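Local coordinates for probable outer membrane protein (Pseudomonas aeruginosa, PDB 3DWO), which probably carries long-chain fatty acids or other hydrophobic compounds across the outer membrane as a FadL-type beta-barrel channel, at residues G242-Y247 against M274-S279. Residues are numbered along the deposited sequence; the frame is centred on the assembly and turned at random.
Sequences GHYNLY and MGASAS
The Y244 ring turns one face to the backbone of A276, with A276 N 4.1 Å from its plane and over its centre, while A278 CB and L246 CD1 sit at the edge, in plane. This is an antiparallel pair on a FadL-type barrel: 275-281 is an extra strand laid on the C-terminal part of barrel strand 226-248, and it passes the pairing on to 316-321. On the same side of the Y244 plane the A276 methyl overhangs the CE2-CZ side, its CB 3.8 Å from Y244 CE2. A276 O lies at the edge of the H243 ring, near its plane. A first torsion of 81° sets Y244 CG between the backbone N and the carbonyl carbon and turns the phenol across to the partner strand; its OH is hydrogen-bonded to R273 N. Y244 and A276 bond both ways, each donor nearly in line with the acceptor's C=O. G242 and A278 also exchange two bonds, but A278 N stands above the carbonyl plane of G242, 51° out of it. H243 and S277, a non-hydrogen-bonded pair, send their side chains apart, yet H243 ND1 lies 3.6 Å from S277 CA. N245 OD1 is hydrogen-bonded to R204 NH2 on the neighbouring strand 201-220. At the entrance to the strand, the M274 chain, bent at chi2 and chi3, brings CE to 3.7 Å from L246 O, with I258 of helix 253-259 also against it. M274 O takes the L246 N-H at 2.9 Å and also receives a CA-H...O contact from N245 CA at 3.3 Å.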
ATOM      1  N   GLY A 242      14.510   4.407 -12.334  1.00 17.87           N
ATOM      2  CA  GLY A 242      14.408   5.850 -12.426  1.00 18.60           C
ATOM      3  C   GLY A 242      15.732   6.526 -12.090  1.00 18.91           C
ATOM      4  O   GLY A 242      16.773   6.172 -12.647  1.00 18.36           O
ATOM      5  N   HIS A 243      15.696   7.484 -11.167  1.00 18.23           N
ATOM      6  CA  HIS A 243      16.892   8.233 -10.783  1.00 20.51           C
ATOM      7  C   HIS A 243      16.850   8.641  -9.320  1.00 20.03           C
ATOM      8  O   HIS A 243      15.825   8.512  -8.655  1.00 18.00           O
ATOM      9  CB  HIS A 243      16.989   9.526 -11.609  1.00 23.69           C
ATOM     10  CG  HIS A 243      16.804   9.323 -13.080  1.00 27.97           C
ATOM     11  ND1 HIS A 243      17.852   9.048 -13.933  1.00 31.39           N
ATOM     12  CD2 HIS A 243      15.683   9.296 -13.841  1.00 29.34           C
ATOM     13  CE1 HIS A 243      17.384   8.858 -15.155  1.00 31.81           C
ATOM     14  NE2 HIS A 243      16.072   9.002 -15.125  1.00 32.60           N
ATOM     15  N   TYR A 244      17.979   9.148  -8.833  1.00 20.46           N
ATOM     16  CA  TYR A 244      18.073   9.658  -7.471  1.00 20.47           C
ATOM     17  C   TYR A 244      18.950  10.888  -7.601  1.00 20.88           C
ATOM     18  O   TYR A 244      19.795  10.965  -8.489  1.00 19.79           O
ATOM     19  CB  TYR A 244      18.716   8.638  -6.503  1.00 18.07           C
ATOM     20  CG  TYR A 244      20.235   8.574  -6.522  1.00 17.94           C
ATOM     21  CD1 TYR A 244      21.011   9.600  -5.974  1.00 17.83           C
ATOM     22  CD2 TYR A 244      20.899   7.482  -7.087  1.00 20.00           C
ATOM     23  CE1 TYR A 244      22.410   9.536  -5.989  1.00 18.20           C
ATOM     24  CE2 TYR A 244      22.300   7.407  -7.109  1.00 17.32           C
ATOM     25  CZ  TYR A 244      23.045   8.435  -6.559  1.00 18.95           C
ATOM     26  OH  TYR A 244      24.421   8.361  -6.577  1.00 19.24           O
ATOM     27  N   ASN A 245      18.730  11.863  -6.733  1.00 22.28           N
ATOM     28  CA  ASN A 245      19.531  13.068  -6.745  1.00 24.46           C
ATOM     29  C   ASN A 245      19.560  13.570  -5.314  1.00 25.77           C
ATOM     30  O   ASN A 245      18.689  13.227  -4.508  1.00 24.33           O
ATOM     31  CB  ASN A 245      18.937  14.121  -7.695  1.00 25.08           C
ATOM     32  CG  ASN A 245      17.713  14.807  -7.131  1.00 27.01           C
ATOM     33  OD1 ASN A 245      17.818  15.668  -6.261  1.00 32.33           O
ATOM     34  ND2 ASN A 245      16.544  14.432  -7.625  1.00 28.35           N
ATOM     35  N   LEU A 246      20.585  14.344  -4.988  1.00 24.97           N
ATOM     36  CA  LEU A 246      20.716  14.880  -3.651  1.00 27.53           C
ATOM     37  C   LEU A 246      20.561  16.383  -3.742  1.00 28.01           C
ATOM     38  O   LEU A 246      21.264  17.032  -4.511  1.00 26.68           O
ATOM     39  CB  LEU A 246      22.094  14.548  -3.070  1.00 28.38           C
ATOM     40  CG  LEU A 246      22.479  13.087  -2.833  1.00 30.92           C
ATOM     41  CD1 LEU A 246      22.320  12.285  -4.106  1.00 34.60           C
ATOM     42  CD2 LEU A 246      23.921  13.027  -2.365  1.00 32.10           C
ATOM     43  N   TYR A 247      19.624  16.929  -2.976  1.00 28.50           N
ATOM     44  CA  TYR A 247      19.426  18.366  -2.957  1.00 29.18           C
ATOM     45  C   TYR A 247      20.119  18.885  -1.709  1.00 27.89           C
ATOM     46  O   TYR A 247      19.548  18.859  -0.619  1.00 27.87           O
ATOM     47  CB  TYR A 247      17.937  18.723  -2.912  1.00 32.97           C
ATOM     48  CG  TYR A 247      17.692  20.139  -2.435  1.00 37.74           C
ATOM     49  CD1 TYR A 247      18.457  21.201  -2.922  1.00 41.07           C
ATOM     50  CD2 TYR A 247      16.742  20.410  -1.453  1.00 39.59           C
ATOM     51  CE1 TYR A 247      18.290  22.502  -2.434  1.00 42.59           C
ATOM     52  CE2 TYR A 247      16.564  21.705  -0.960  1.00 43.13           C
ATOM     53  CZ  TYR A 247      17.346  22.744  -1.452  1.00 43.98           C
ATOM     54  OH  TYR A 247      17.213  24.015  -0.935  1.00 45.33           O
ATOM     55  N   MET A 274      26.010  13.204  -7.015  1.00 21.84           N
ATOM     56  CA  MET A 274      24.978  14.193  -6.738  1.00 22.80           C
ATOM     57  C   MET A 274      23.675  13.790  -7.415  1.00 21.31           C
ATOM     58  O   MET A 274      22.609  14.299  -7.080  1.00 22.78           O
ATOM     59  CB  MET A 274      25.418  15.591  -7.207  1.00 21.10           C
ATOM     60  CG  MET A 274      26.507  16.216  -6.341  1.00 20.46           C
ATOM     61  SD  MET A 274      26.076  16.239  -4.566  1.00 25.97           S
ATOM     62  CE  MET A 274      24.955  17.639  -4.513  1.00 21.24           C
ATOM     63  N   GLY A 275      23.778  12.860  -8.356  1.00 19.54           N
ATOM     64  CA  GLY A 275      22.618  12.374  -9.081  1.00 20.12           C
ATOM     65  C   GLY A 275      23.021  11.258 -10.030  1.00 19.37           C
ATOM     66  O   GLY A 275      24.123  11.275 -10.563  1.00 19.18           O
ATOM     67  N   ALA A 276      22.143  10.283 -10.240  1.00 18.00           N
ATOM     68  CA  ALA A 276      22.448   9.173 -11.133  1.00 19.57           C
ATOM     69  C   ALA A 276      21.197   8.338 -11.357  1.00 19.21           C
ATOM     70  O   ALA A 276      20.187   8.541 -10.693  1.00 17.86           O
ATOM     71  CB  ALA A 276      23.556   8.302 -10.531  1.00 19.97           C
ATOM     72  N   SER A 277      21.260   7.407 -12.301  1.00 19.66           N
ATOM     73  CA  SER A 277      20.117   6.542 -12.575  1.00 20.52           C
ATOM     74  C   SER A 277      20.019   5.589 -11.381  1.00 20.77           C
ATOM     75  O   SER A 277      20.980   5.452 -10.622  1.00 18.91           O
ATOM     76  CB  SER A 277      20.342   5.769 -13.876  1.00 21.15           C
ATOM     77  OG  SER A 277      21.511   4.983 -13.789  1.00 23.87           O
ATOM     78  N   ALA A 278      18.874   4.932 -11.207  1.00 20.99           N
ATOM     79  CA  ALA A 278      18.707   4.048 -10.058  1.00 21.08           C
ATOM     80  C   ALA A 278      17.598   3.022 -10.226  1.00 20.89           C
ATOM     81  O   ALA A 278      16.763   3.131 -11.119  1.00 21.29           O
ATOM     82  CB  ALA A 278      18.425   4.892  -8.822  1.00 20.26           C
ATOM     83  N   SER A 279      17.590   2.033  -9.342  1.00 20.06           N
ATOM     84  CA  SER A 279      16.559   0.998  -9.358  1.00 21.52           C
ATOM     85  C   SER A 279      16.305   0.516  -7.932  1.00 20.44           C
ATOM     86  O   SER A 279      17.110   0.755  -7.031  1.00 20.20           O
ATOM     87  CB  SER A 279      16.985  -0.188 -10.231  1.00 20.10           C
ATOM     88  OG  SER A 279      18.058  -0.894  -9.637  1.00 22.31           O
TER